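Local coordinates for protein 11S globulin (Wrightia tinctoria, PDB 5WXU) that probably stores nutrients in the seed as a hexameric globulin and binds the plant hormone auxin (indole-3-acetic acid), at residues D81-I87 and K177-I183; E88-V94 and Y257-D263; N98-L103 and V182-N188; R199-N205 and L221-Q227. All coordinates share one frame; numbering follows the deposited sequence.

How the contacts relate
All four contacts lie in the N-terminal cupin half of the subunit. Contacts 1 and 3 share strand 178-185, whose two neighbours in one sheet are 80-87 and 102-108; their centres are about 13 Å apart. Contacts 2 and 4 belong to the facing sheet, with centres about 17 Å apart, and meet where Y257 packs on W222 and F201. The sheets touch between contacts 1 and 2 (about 15 Å between centres), H85 against F93 and M258. A phosphate ion, probably from the crystallisation liquor, is hydrogen-bonded by H85 of contact 1, N98 of contact 3 and R199 of contact 4. The auxin-binding residues lie away from all four.

Contact 1 (D81-I87 and K177-I183); sequences DATRHVI and KLVLLVI. With PO4 (phosphate ion), chain N.
D81-I87 and K177-I183 are neighbouring antiparallel strands, their axes 4.6 Å apart at 165°, tied by reciprocal backbone hydrogen bonds in the pairs T83 with V182, H85 with L180 and I87 with L178. These three pairs share one face of the sheet; A82, R84, V86 and their mates I183, L181 and V179 share the other. On the first face the H85 ring stands with CG anti to its carbonyl carbon (chi1 -64°), which brings CD2 to 3.8 Å from V182 CG2 at the ring's edge, while the methyl CG2 of T83 lies above one ring face, toward the rim. NE2 of H85 donates to O4 of the phosphate at 3.0 Å, in a somewhat bent bond (146°). ND1 is hydrogen-bonded to S65, so both ring nitrogens are held and the ring's rotation is fixed. An alanine here would keep the backbone pairing but is likely to leave S65 and the anion each short of one partner and open a gap beside V182. Further along, I87 CD1 reaches both L178 CD2 and L180 CD1 at 4.0 Å. A water joins T83 OG1 to V182 O, and R199 also bonds that hydroxyl. On the opposite face V86 CG1 fits tightly against K177 CD at 3.5 Å, and V86 and V179 lie alongside each other. R84 lays its CG by V179 CG1 (4.0 Å), then bends at chi3, its guanidinium ending in a salt bridge with E66. These strands are neighbours in an antiparallel sheet of the N-terminal cupin beta-barrel, where H85 reaches the bound phosphate.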
# COMPACT_ATOMS: atom_id res chain seq x y z
N ASP B 81 -20.48 -21.80 -0.43
CA ASP B 81 -20.79 -23.24 -0.60
C ASP B 81 -19.94 -24.03 0.35
O ASP B 81 -18.80 -23.65 0.68
CB ASP B 81 -20.60 -23.71 -2.02
CG ASP B 81 -21.85 -23.44 -2.85
OD1 ASP B 81 -22.98 -23.46 -2.30
OD2 ASP B 81 -21.71 -23.15 -4.03
N ALA B 82 -20.49 -25.17 0.80
CA ALA B 82 -19.78 -26.07 1.64
C ALA B 82 -19.88 -27.51 1.10
O ALA B 82 -20.97 -27.97 0.67
CB ALA B 82 -20.30 -25.98 3.06
N THR B 83 -18.74 -28.15 1.01
CA THR B 83 -18.60 -29.53 0.53
C THR B 83 -17.71 -30.34 1.42
O THR B 83 -16.69 -29.87 1.92
CB THR B 83 -17.98 -29.57 -0.85
OG1 THR B 83 -18.63 -28.62 -1.69
CG2 THR B 83 -18.12 -30.97 -1.52
N ARG B 84 -18.08 -31.62 1.62
CA ARG B 84 -17.23 -32.57 2.39
C ARG B 84 -16.77 -33.64 1.42
O ARG B 84 -17.60 -34.49 0.97
CB ARG B 84 -17.94 -33.16 3.61
CG ARG B 84 -17.10 -34.11 4.42
CD ARG B 84 -17.66 -34.32 5.82
NE ARG B 84 -18.98 -34.94 5.81
CZ ARG B 84 -19.98 -34.77 6.69
NH1 ARG B 84 -19.94 -33.88 7.72
NH2 ARG B 84 -21.10 -35.53 6.54
N HIS B 85 -15.49 -33.64 1.07
CA HIS B 85 -15.00 -34.71 0.21
C HIS B 85 -14.39 -35.80 1.06
O HIS B 85 -13.70 -35.53 2.01
CB HIS B 85 -13.96 -34.21 -0.78
CG HIS B 85 -14.45 -33.22 -1.76
ND1 HIS B 85 -15.34 -33.51 -2.80
CD2 HIS B 85 -14.15 -31.88 -1.89
CE1 HIS B 85 -15.54 -32.41 -3.52
NE2 HIS B 85 -14.84 -31.41 -2.98
N VAL B 86 -14.63 -37.07 0.66
CA VAL B 86 -14.14 -38.17 1.41
C VAL B 86 -13.41 -39.01 0.39
O VAL B 86 -14.04 -39.46 -0.56
CB VAL B 86 -15.26 -38.93 2.14
CG1 VAL B 86 -14.68 -40.19 2.78
CG2 VAL B 86 -15.88 -38.03 3.21
N ILE B 87 -12.09 -39.10 0.50
CA ILE B 87 -11.26 -39.72 -0.51
C ILE B 87 -10.73 -41.02 0.09
O ILE B 87 -9.98 -40.98 1.02
CB ILE B 87 -10.09 -38.82 -0.93
CG1 ILE B 87 -10.59 -37.43 -1.46
CG2 ILE B 87 -9.21 -39.43 -1.99
CD1 ILE B 87 -9.50 -36.38 -1.52
N LYS B 177 -9.43 -42.76 5.47
CA LYS B 177 -10.00 -41.85 4.43
C LYS B 177 -9.43 -40.46 4.72
O LYS B 177 -9.24 -40.09 5.88
CB LYS B 177 -11.51 -41.83 4.50
CG LYS B 177 -12.09 -43.13 3.96
CD LYS B 177 -13.58 -43.24 4.06
CE LYS B 177 -14.06 -44.41 3.22
NZ LYS B 177 -15.49 -44.75 3.49
N LEU B 178 -9.17 -39.73 3.64
CA LEU B 178 -8.80 -38.31 3.70
C LEU B 178 -10.07 -37.52 3.59
O LEU B 178 -10.80 -37.68 2.63
CB LEU B 178 -7.89 -38.03 2.58
CG LEU B 178 -7.42 -36.58 2.36
CD1 LEU B 178 -6.61 -36.12 3.54
CD2 LEU B 178 -6.56 -36.49 1.12
N VAL B 179 -10.39 -36.67 4.57
CA VAL B 179 -11.71 -36.03 4.62
C VAL B 179 -11.37 -34.52 4.57
O VAL B 179 -10.62 -34.05 5.43
CB VAL B 179 -12.50 -36.35 5.89
CG1 VAL B 179 -13.73 -35.50 6.01
CG2 VAL B 179 -12.83 -37.85 5.90
N LEU B 180 -11.84 -33.90 3.49
CA LEU B 180 -11.70 -32.45 3.27
C LEU B 180 -13.03 -31.68 3.37
O LEU B 180 -14.00 -31.97 2.66
CB LEU B 180 -11.07 -32.23 1.90
CG LEU B 180 -9.79 -33.00 1.54
CD1 LEU B 180 -9.43 -32.68 0.11
CD2 LEU B 180 -8.63 -32.80 2.53
N LEU B 181 -13.08 -30.66 4.22
CA LEU B 181 -14.20 -29.80 4.32
C LEU B 181 -13.77 -28.51 3.58
O LEU B 181 -12.83 -27.88 4.03
CB LEU B 181 -14.52 -29.42 5.73
CG LEU B 181 -15.74 -28.48 5.82
CD1 LEU B 181 -16.95 -29.37 5.90
CD2 LEU B 181 -15.66 -27.46 6.93
N VAL B 182 -14.48 -28.18 2.51
CA VAL B 182 -14.16 -27.07 1.56
C VAL B 182 -15.27 -26.03 1.70
O VAL B 182 -16.47 -26.30 1.47
CB VAL B 182 -14.09 -27.51 0.13
CG1 VAL B 182 -13.61 -26.35 -0.74
CG2 VAL B 182 -13.17 -28.73 -0.07
N ILE B 183 -14.85 -24.82 2.06
CA ILE B 183 -15.73 -23.67 2.13
C ILE B 183 -15.30 -22.77 0.98
O ILE B 183 -14.19 -22.22 0.94
CB ILE B 183 -15.63 -22.93 3.44
CG1 ILE B 183 -15.86 -23.81 4.64
CG2 ILE B 183 -16.66 -21.80 3.47
CD1 ILE B 183 -17.10 -24.69 4.60
P PO4 N . -13.47 -28.54 -5.74
O1 PO4 N . -13.61 -28.41 -7.34
O2 PO4 N . -12.12 -28.81 -5.08
O3 PO4 N . -13.63 -27.12 -5.16
O4 PO4 N . -14.62 -29.22 -5.01
O HOH W 1 -17.58 -25.99 -1.40

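Contact 2 (E88-V94 and Y257-D263)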
# COMPACT_ATOMS: atom_id res chain seq x y z
N GLU B 88 -11.05 -42.14 -0.53
CA GLU B 88 -10.51 -43.44 -0.10
C GLU B 88 -9.04 -43.56 -0.18
O GLU B 88 -8.36 -42.84 -0.89
CB GLU B 88 -11.13 -44.56 -0.94
CG GLU B 88 -12.60 -44.72 -0.65
CD GLU B 88 -13.30 -45.70 -1.62
OE1 GLU B 88 -12.63 -46.59 -2.23
OE2 GLU B 88 -14.55 -45.57 -1.79
N ASN B 89 -8.51 -44.58 0.47
CA ASN B 89 -7.11 -44.97 0.28
C ASN B 89 -6.75 -45.14 -1.20
O ASN B 89 -7.51 -45.67 -1.93
CB ASN B 89 -6.82 -46.30 1.04
CG ASN B 89 -5.49 -46.94 0.62
OD1 ASN B 89 -5.48 -47.93 -0.16
ND2 ASN B 89 -4.37 -46.37 1.08
N ARG B 90 -5.59 -44.63 -1.60
CA ARG B 90 -5.08 -44.57 -2.94
C ARG B 90 -6.02 -43.86 -3.94
O ARG B 90 -5.86 -44.00 -5.14
CB ARG B 90 -4.66 -45.95 -3.39
CG ARG B 90 -3.44 -46.45 -2.62
CD ARG B 90 -2.94 -47.81 -3.09
NE ARG B 90 -1.73 -48.15 -2.34
CZ ARG B 90 -0.93 -49.18 -2.58
NH1 ARG B 90 -1.20 -50.05 -3.57
NH2 ARG B 90 0.15 -49.35 -1.82
N GLY B 91 -6.94 -43.02 -3.42
CA GLY B 91 -7.82 -42.20 -4.22
C GLY B 91 -7.16 -40.88 -4.67
O GLY B 91 -6.53 -40.16 -3.84
N LEU B 92 -7.36 -40.58 -5.97
CA LEU B 92 -6.89 -39.36 -6.64
C LEU B 92 -8.09 -38.49 -7.01
O LEU B 92 -8.96 -38.91 -7.79
CB LEU B 92 -6.01 -39.73 -7.83
CG LEU B 92 -5.61 -38.65 -8.82
CD1 LEU B 92 -4.81 -37.59 -8.04
CD2 LEU B 92 -4.77 -39.24 -9.95
N PHE B 93 -8.18 -37.27 -6.42
CA PHE B 93 -9.22 -36.34 -6.71
C PHE B 93 -8.74 -35.54 -7.94
O PHE B 93 -7.69 -34.90 -7.91
CB PHE B 93 -9.45 -35.42 -5.47
CG PHE B 93 -10.63 -34.48 -5.54
CD1 PHE B 93 -11.72 -34.68 -6.35
CD2 PHE B 93 -10.67 -33.39 -4.68
CE1 PHE B 93 -12.82 -33.86 -6.31
CE2 PHE B 93 -11.78 -32.51 -4.66
CZ PHE B 93 -12.85 -32.74 -5.51
N VAL B 94 -9.47 -35.70 -9.05
CA VAL B 94 -9.14 -35.18 -10.37
C VAL B 94 -8.91 -33.64 -10.22
O VAL B 94 -9.72 -32.95 -9.59
CB VAL B 94 -10.26 -35.47 -11.33
CG1 VAL B 94 -10.06 -34.80 -12.68
CG2 VAL B 94 -10.42 -37.00 -11.56
N TYR B 257 -15.04 -38.55 -10.25
CA TYR B 257 -13.96 -37.54 -10.18
C TYR B 257 -12.98 -37.81 -9.09
O TYR B 257 -12.15 -36.96 -8.74
CB TYR B 257 -14.61 -36.15 -10.02
CG TYR B 257 -15.45 -35.78 -11.20
CD1 TYR B 257 -16.77 -36.13 -11.28
CD2 TYR B 257 -14.89 -35.15 -12.28
CE1 TYR B 257 -17.49 -35.84 -12.44
CE2 TYR B 257 -15.60 -34.81 -13.39
CZ TYR B 257 -16.91 -35.12 -13.46
OH TYR B 257 -17.58 -34.77 -14.62
N MET B 258 -13.03 -39.02 -8.51
CA MET B 258 -11.98 -39.51 -7.64
C MET B 258 -11.70 -40.94 -8.12
O MET B 258 -12.65 -41.73 -8.19
CB MET B 258 -12.38 -39.57 -6.16
CG MET B 258 -12.83 -38.27 -5.53
SD MET B 258 -13.34 -38.56 -3.85
CE MET B 258 -13.98 -36.95 -3.33
N VAL B 259 -10.49 -41.18 -8.56
CA VAL B 259 -10.10 -42.48 -9.15
C VAL B 259 -9.06 -43.23 -8.31
O VAL B 259 -8.15 -42.65 -7.68
CB VAL B 259 -9.59 -42.32 -10.56
CG1 VAL B 259 -10.64 -41.61 -11.40
CG2 VAL B 259 -8.24 -41.60 -10.63
N ARG B 260 -9.16 -44.56 -8.33
CA ARG B 260 -8.23 -45.39 -7.62
C ARG B 260 -6.95 -45.54 -8.35
O ARG B 260 -6.96 -45.85 -9.51
CB ARG B 260 -8.80 -46.79 -7.44
CG ARG B 260 -7.82 -47.70 -6.69
CD ARG B 260 -8.54 -48.64 -5.73
NE ARG B 260 -9.12 -47.89 -4.61
CZ ARG B 260 -10.43 -47.65 -4.42
NH1 ARG B 260 -11.37 -48.11 -5.25
NH2 ARG B 260 -10.79 -46.92 -3.36
N VAL B 261 -5.84 -45.36 -7.67
CA VAL B 261 -4.54 -45.59 -8.24
C VAL B 261 -4.05 -46.88 -7.53
O VAL B 261 -3.69 -46.84 -6.36
CB VAL B 261 -3.60 -44.42 -7.95
CG1 VAL B 261 -2.22 -44.59 -8.61
CG2 VAL B 261 -4.28 -43.12 -8.36
N ARG B 262 -4.02 -48.00 -8.25
CA ARG B 262 -3.91 -49.32 -7.59
C ARG B 262 -2.58 -49.51 -6.88
O ARG B 262 -2.57 -49.99 -5.74
CB ARG B 262 -4.19 -50.49 -8.59
CG ARG B 262 -3.24 -50.57 -9.80
CD ARG B 262 -3.47 -51.79 -10.71
NE ARG B 262 -2.53 -52.90 -10.46
CZ ARG B 262 -2.45 -54.02 -11.19
NH1 ARG B 262 -3.25 -54.24 -12.22
NH2 ARG B 262 -1.55 -54.96 -10.87
N ASP B 263 -1.48 -49.12 -7.52
CA ASP B 263 -0.14 -49.36 -6.99
C ASP B 263 0.43 -48.11 -6.34
O ASP B 263 1.62 -48.05 -6.09
CB ASP B 263 0.80 -49.85 -8.11
CG ASP B 263 0.26 -51.10 -8.83
OD1 ASP B 263 0.43 -51.21 -10.07
OD2 ASP B 263 -0.39 -51.93 -8.14
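Backbone hydrogen bonds make the frame: L92 and V259 pair in both directions, V94 N donates to Y257 O, and V261 N donates to R90 O, so G91-V94 and M258-R260 run antiparallel. The polar side-chain contacts gather at the turn. R90, extended from CG to NE, brings NH1 to R262 O at 2.6 Å, with the acceptor 15° out of the guanidinium plane. The salt bridge between E88 and R260 is modelled too close to be relied on in detail. Among aromatic contacts, the F93 ring takes Y257 O at its edge, in plane, 3.3 Å from CD1. M258 CE lies over one ring face; its SD sits obliquely, 5.5 Å from the ring centroid, a Met-aromatic contact. Apolar packing joins L92 CB to V261 CG2 at 3.8 Å and to V259 CG2, a patch that V437 and N436 of the second subunit meet. Facing inward, F93 and M258 also pack on I87 and H85. The type II turn from E88 to G91, with R90 at positive phi and a glycine where a CB would strike E88 O, carries the chain from one sheet of the cupin barrel to the other.

Contact 3 (N98-L103 and V182-N188); sequences NNAPML and VIHDLSN. With PO4 (phosphate ion), chain N.
M102 packs alongside H184 in a non-hydrogen-bonded pair of the antiparallel ladder, with L103 and I183 forming the hydrogen-bonded pair next to it. M102 CG lies between the backbone N and the carbonyl carbon (chi1 67°), and the extended chain beyond it runs along the imidazole. Its CB sits over the ring face, 4.1 Å from the centroid, a CH-pi contact, while SD reaches obliquely to 3.5 Å from H184 NE2. The same M102 CB touches V182 CG1 at 3.9 Å. The H184 ring, its CG anti to the carbonyl carbon, presents its CD2 edge to A100 O. Its NE2 donates to N98 OD1 at 3.1 Å, meeting the amide from above its plane instead of on a lone pair; amide and ring stand 77° apart. N98 ND2 donates to phosphate O1 at 3.1 Å and to R198 O, so one side chain links the histidine, the anion and strand 198-201. Beyond the end of the ladder, where the chain turns from D185 to N188, P101 CG presses on the amide carbon CG of N188 at 3.4 Å. That amide donates a nearly straight bond from ND2 to D185 OD2 (2.8 Å, 176°) and another to L329; D185 in turn forms a salt bridge with R28 of the third subunit. Strand 178-185 thus lies between 80-87, whose D81 bonds H184, and 102-108, with strand 158-162 beyond M102 and L103.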
# COMPACT_ATOMS: atom_id res chain seq x y z
N ASN B 98 -12.02 -23.56 -9.69
CA ASN B 98 -13.28 -23.00 -9.32
C ASN B 98 -13.30 -21.52 -9.61
O ASN B 98 -12.25 -20.89 -9.76
CB ASN B 98 -13.54 -23.22 -7.85
CG ASN B 98 -13.40 -24.65 -7.45
OD1 ASN B 98 -12.54 -25.01 -6.66
ND2 ASN B 98 -14.31 -25.50 -7.96
N ASN B 99 -14.50 -20.98 -9.60
CA ASN B 99 -14.68 -19.52 -9.71
C ASN B 99 -14.60 -18.72 -8.41
O ASN B 99 -14.72 -17.49 -8.41
CB ASN B 99 -16.00 -19.20 -10.40
CG ASN B 99 -17.20 -19.66 -9.64
OD1 ASN B 99 -17.21 -20.80 -9.20
ND2 ASN B 99 -18.24 -18.83 -9.54
N ALA B 100 -14.42 -19.41 -7.31
CA ALA B 100 -14.43 -18.77 -5.98
C ALA B 100 -13.25 -19.31 -5.28
O ALA B 100 -12.91 -20.48 -5.43
CB ALA B 100 -15.69 -19.12 -5.18
N PRO B 101 -12.60 -18.49 -4.46
CA PRO B 101 -11.55 -18.94 -3.52
C PRO B 101 -12.16 -19.81 -2.40
O PRO B 101 -13.40 -19.85 -2.23
CB PRO B 101 -10.98 -17.66 -3.00
CG PRO B 101 -12.16 -16.71 -3.02
CD PRO B 101 -13.00 -17.09 -4.20
N MET B 102 -11.30 -20.55 -1.72
CA MET B 102 -11.75 -21.50 -0.71
C MET B 102 -10.73 -21.66 0.37
O MET B 102 -9.56 -21.45 0.13
CB MET B 102 -11.99 -22.85 -1.39
CG MET B 102 -10.70 -23.46 -1.89
SD MET B 102 -10.99 -24.65 -3.19
CE MET B 102 -9.54 -24.57 -4.11
N LEU B 103 -11.16 -22.04 1.57
CA LEU B 103 -10.36 -22.68 2.53
C LEU B 103 -10.75 -24.19 2.60
O LEU B 103 -11.98 -24.54 2.54
CB LEU B 103 -10.57 -22.06 3.86
CG LEU B 103 -10.25 -20.58 3.99
CD1 LEU B 103 -10.20 -20.25 5.45
CD2 LEU B 103 -8.91 -20.23 3.38
N VAL B 182 -14.48 -28.18 2.51
CA VAL B 182 -14.16 -27.07 1.56
C VAL B 182 -15.27 -26.03 1.70
O VAL B 182 -16.47 -26.30 1.47
CB VAL B 182 -14.09 -27.51 0.13
CG1 VAL B 182 -13.61 -26.35 -0.74
CG2 VAL B 182 -13.17 -28.73 -0.07
N ILE B 183 -14.85 -24.82 2.06
CA ILE B 183 -15.73 -23.67 2.13
C ILE B 183 -15.30 -22.77 0.98
O ILE B 183 -14.19 -22.22 0.94
CB ILE B 183 -15.63 -22.93 3.44
CG1 ILE B 183 -15.86 -23.81 4.64
CG2 ILE B 183 -16.66 -21.80 3.47
CD1 ILE B 183 -17.10 -24.69 4.60
N HIS B 184 -16.20 -22.65 0.02
CA HIS B 184 -16.01 -21.72 -1.13
C HIS B 184 -16.67 -20.41 -0.86
O HIS B 184 -17.84 -20.40 -0.46
CB HIS B 184 -16.56 -22.29 -2.42
CG HIS B 184 -15.72 -23.34 -3.06
ND1 HIS B 184 -16.01 -24.67 -2.89
CD2 HIS B 184 -14.67 -23.28 -3.93
CE1 HIS B 184 -15.13 -25.40 -3.56
NE2 HIS B 184 -14.31 -24.58 -4.19
N ASP B 185 -15.94 -19.30 -1.05
CA ASP B 185 -16.48 -17.95 -0.78
C ASP B 185 -17.02 -17.38 -2.06
O ASP B 185 -16.29 -16.75 -2.87
CB ASP B 185 -15.35 -17.11 -0.17
CG ASP B 185 -15.78 -15.74 0.17
OD1 ASP B 185 -17.00 -15.46 0.09
OD2 ASP B 185 -14.84 -14.91 0.43
N LEU B 186 -18.30 -17.62 -2.32
CA LEU B 186 -18.88 -17.18 -3.58
C LEU B 186 -18.96 -15.67 -3.76
O LEU B 186 -18.88 -15.20 -4.86
CB LEU B 186 -20.32 -17.71 -3.70
CG LEU B 186 -20.42 -19.24 -3.65
CD1 LEU B 186 -21.90 -19.61 -3.74
CD2 LEU B 186 -19.63 -19.96 -4.70
N SER B 187 -19.17 -14.91 -2.70
CA SER B 187 -19.36 -13.49 -2.81
C SER B 187 -18.05 -12.74 -2.93
O SER B 187 -18.07 -11.52 -2.97
CB SER B 187 -20.19 -12.89 -1.66
OG SER B 187 -19.44 -12.72 -0.46
N ASN B 188 -16.95 -13.45 -2.93
CA ASN B 188 -15.60 -12.86 -3.01
C ASN B 188 -15.40 -12.05 -4.27
O ASN B 188 -15.91 -12.37 -5.29
CB ASN B 188 -14.56 -14.00 -2.94
CG ASN B 188 -13.18 -13.52 -2.51
OD1 ASN B 188 -12.38 -13.01 -3.35
ND2 ASN B 188 -12.86 -13.75 -1.23
P PO4 N . -13.47 -28.54 -5.74
O1 PO4 N . -13.61 -28.41 -7.34
O2 PO4 N . -12.12 -28.81 -5.08
O3 PO4 N . -13.63 -27.12 -5.16
O4 PO4 N . -14.62 -29.22 -5.01

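Contact 4 (R199-N205 and L221-Q227). With PO4 (phosphate ion), chain N.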
# COMPACT_ATOMS: atom_id res chain seq x y z
N ARG B 199 -17.42 -25.98 -10.81
CA ARG B 199 -16.29 -26.88 -10.66
C ARG B 199 -15.87 -27.42 -11.98
O ARG B 199 -16.58 -28.21 -12.58
CB ARG B 199 -16.58 -28.06 -9.70
CG ARG B 199 -17.14 -27.61 -8.33
CD ARG B 199 -17.47 -28.82 -7.45
NE ARG B 199 -18.60 -28.58 -6.56
CZ ARG B 199 -18.57 -28.69 -5.24
NH1 ARG B 199 -17.44 -29.00 -4.57
NH2 ARG B 199 -19.70 -28.43 -4.59
N TYR B 200 -14.69 -27.00 -12.43
CA TYR B 200 -14.19 -27.28 -13.75
C TYR B 200 -13.07 -28.27 -13.58
O TYR B 200 -12.03 -27.94 -13.11
CB TYR B 200 -13.76 -26.00 -14.49
CG TYR B 200 -14.96 -25.17 -15.03
CD1 TYR B 200 -16.31 -25.53 -14.76
CD2 TYR B 200 -14.77 -24.10 -15.83
CE1 TYR B 200 -17.37 -24.76 -15.22
CE2 TYR B 200 -15.82 -23.30 -16.27
CZ TYR B 200 -17.12 -23.63 -16.00
OH TYR B 200 -18.19 -22.86 -16.53
N PHE B 201 -13.26 -29.50 -14.10
CA PHE B 201 -12.35 -30.57 -13.94
C PHE B 201 -11.54 -30.87 -15.21
O PHE B 201 -12.05 -30.73 -16.33
CB PHE B 201 -13.15 -31.84 -13.50
CG PHE B 201 -13.54 -31.87 -12.07
CD1 PHE B 201 -14.72 -31.35 -11.70
CD2 PHE B 201 -12.71 -32.41 -11.08
CE1 PHE B 201 -15.11 -31.36 -10.39
CE2 PHE B 201 -13.07 -32.38 -9.76
CZ PHE B 201 -14.30 -31.89 -9.43
N LEU B 202 -10.27 -31.17 -15.04
CA LEU B 202 -9.35 -31.57 -16.15
C LEU B 202 -9.36 -33.10 -16.20
O LEU B 202 -8.48 -33.77 -15.69
CB LEU B 202 -7.98 -31.05 -15.96
CG LEU B 202 -7.87 -29.52 -16.20
CD1 LEU B 202 -8.65 -28.65 -15.27
CD2 LEU B 202 -6.39 -29.17 -16.18
N GLY B 203 -10.39 -33.61 -16.84
CA GLY B 203 -10.72 -34.99 -16.71
C GLY B 203 -11.96 -35.31 -15.98
O GLY B 203 -12.67 -34.49 -15.41
N GLY B 204 -12.24 -36.64 -15.93
CA GLY B 204 -13.40 -37.14 -15.23
C GLY B 204 -14.64 -37.29 -16.04
O GLY B 204 -14.77 -36.70 -17.09
N ASN B 205 -15.59 -38.06 -15.50
CA ASN B 205 -16.90 -38.21 -16.08
C ASN B 205 -17.85 -38.74 -15.00
O ASN B 205 -17.35 -39.33 -14.06
CB ASN B 205 -16.76 -39.24 -17.19
CG ASN B 205 -17.72 -39.03 -18.33
OD1 ASN B 205 -18.62 -38.18 -18.30
ND2 ASN B 205 -17.49 -39.81 -19.38
N LEU B 221 -22.99 -27.11 -11.41
CA LEU B 221 -22.14 -26.75 -12.50
C LEU B 221 -20.84 -27.47 -12.26
O LEU B 221 -19.97 -26.98 -11.55
CB LEU B 221 -21.99 -25.22 -12.54
CG LEU B 221 -23.28 -24.39 -12.69
CD1 LEU B 221 -23.02 -22.87 -12.61
CD2 LEU B 221 -24.04 -24.74 -13.98
N TRP B 222 -20.73 -28.69 -12.79
CA TRP B 222 -19.66 -29.58 -12.51
C TRP B 222 -19.37 -30.32 -13.80
O TRP B 222 -20.24 -31.02 -14.32
CB TRP B 222 -20.10 -30.52 -11.36
CG TRP B 222 -19.13 -31.47 -10.82
CD1 TRP B 222 -18.23 -32.21 -11.55
CD2 TRP B 222 -18.95 -31.88 -9.44
NE1 TRP B 222 -17.51 -33.04 -10.70
CE2 TRP B 222 -17.97 -32.89 -9.42
CE3 TRP B 222 -19.61 -31.55 -8.23
CZ2 TRP B 222 -17.51 -33.49 -8.23
CZ3 TRP B 222 -19.17 -32.20 -7.01
CH2 TRP B 222 -18.12 -33.14 -7.04
N ASN B 223 -18.19 -30.19 -14.34
CA ASN B 223 -17.97 -30.63 -15.69
C ASN B 223 -16.49 -30.93 -15.97
O ASN B 223 -15.59 -30.27 -15.43
CB ASN B 223 -18.35 -29.37 -16.54
CG ASN B 223 -18.36 -29.60 -18.02
OD1 ASN B 223 -18.95 -30.59 -18.49
ND2 ASN B 223 -17.72 -28.67 -18.80
N ASN B 224 -16.22 -31.93 -16.81
CA ASN B 224 -14.94 -32.16 -17.40
C ASN B 224 -14.76 -31.14 -18.56
O ASN B 224 -15.46 -31.22 -19.61
CB ASN B 224 -14.84 -33.60 -17.97
CG ASN B 224 -13.56 -33.88 -18.70
OD1 ASN B 224 -12.78 -33.00 -19.04
ND2 ASN B 224 -13.30 -35.20 -18.97
N VAL B 225 -13.85 -30.20 -18.39
CA VAL B 225 -13.70 -29.09 -19.38
C VAL B 225 -13.28 -29.46 -20.78
O VAL B 225 -13.45 -28.63 -21.71
CB VAL B 225 -12.71 -27.95 -18.90
CG1 VAL B 225 -13.19 -27.37 -17.63
CG2 VAL B 225 -11.28 -28.32 -18.84
N PHE B 226 -12.77 -30.70 -20.96
CA PHE B 226 -12.35 -31.17 -22.25
C PHE B 226 -13.53 -31.69 -23.06
O PHE B 226 -13.45 -31.68 -24.27
CB PHE B 226 -11.31 -32.27 -22.12
CG PHE B 226 -10.04 -31.83 -21.44
CD1 PHE B 226 -9.27 -30.83 -21.98
CD2 PHE B 226 -9.63 -32.41 -20.22
CE1 PHE B 226 -8.12 -30.40 -21.35
CE2 PHE B 226 -8.49 -31.97 -19.58
CZ PHE B 226 -7.70 -31.00 -20.18
N GLN B 227 -14.61 -32.08 -22.39
CA GLN B 227 -15.79 -32.59 -23.07
C GLN B 227 -16.46 -31.65 -24.07
O GLN B 227 -16.84 -32.11 -25.13
CB GLN B 227 -16.82 -33.13 -22.05
CG GLN B 227 -16.30 -34.43 -21.46
CD GLN B 227 -17.22 -35.09 -20.44
OE1 GLN B 227 -18.28 -34.59 -20.14
NE2 GLN B 227 -16.84 -36.32 -20.01
P PO4 N . -13.47 -28.54 -5.74
O1 PO4 N . -13.61 -28.41 -7.34
O2 PO4 N . -12.12 -28.81 -5.08
O3 PO4 N . -13.63 -27.12 -5.16
O4 PO4 N . -14.62 -29.22 -5.01
O HOH W 2 -20.43 -27.71 -8.57
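W222 lies over R199 and F201, both on the same face of its indole. R199 CD sits above the six-membered ring, 3.9 Å from its centroid, and the guanidinium follows at 29° to the ring plane. The F201 ring is nearly parallel to the five-membered ring (19°) but slid aside, centroids 4.5 Å apart. A leucine in place of W222 would probably take away the flat surface over R199 CD and the guanidinium, and leave F201 without its aromatic neighbour. R199, bent at chi3, sends NH1 to the phosphate O4 at 2.9 Å, while a water joins NE to L221 O. Behind these groups the strands run parallel (8°), bonded by R199 N to L221 O, N223 N to R199 O, F201 N to N223 O and V225 N to F201 O. Past them N224 OD1 accepts from F226 N at 3.0 Å, an Asx turn, and its ND2 gives to a lone pair of G204 O at 2.8 Å. Further out, Y257 packs on F201 and W222, and Y200 OH bonds S370 of the second subunit. This parallel pair beside strand 91-98 adds to the mixed sheet of the N-terminal cupin barrel, with R199 reaching the bound phosphate.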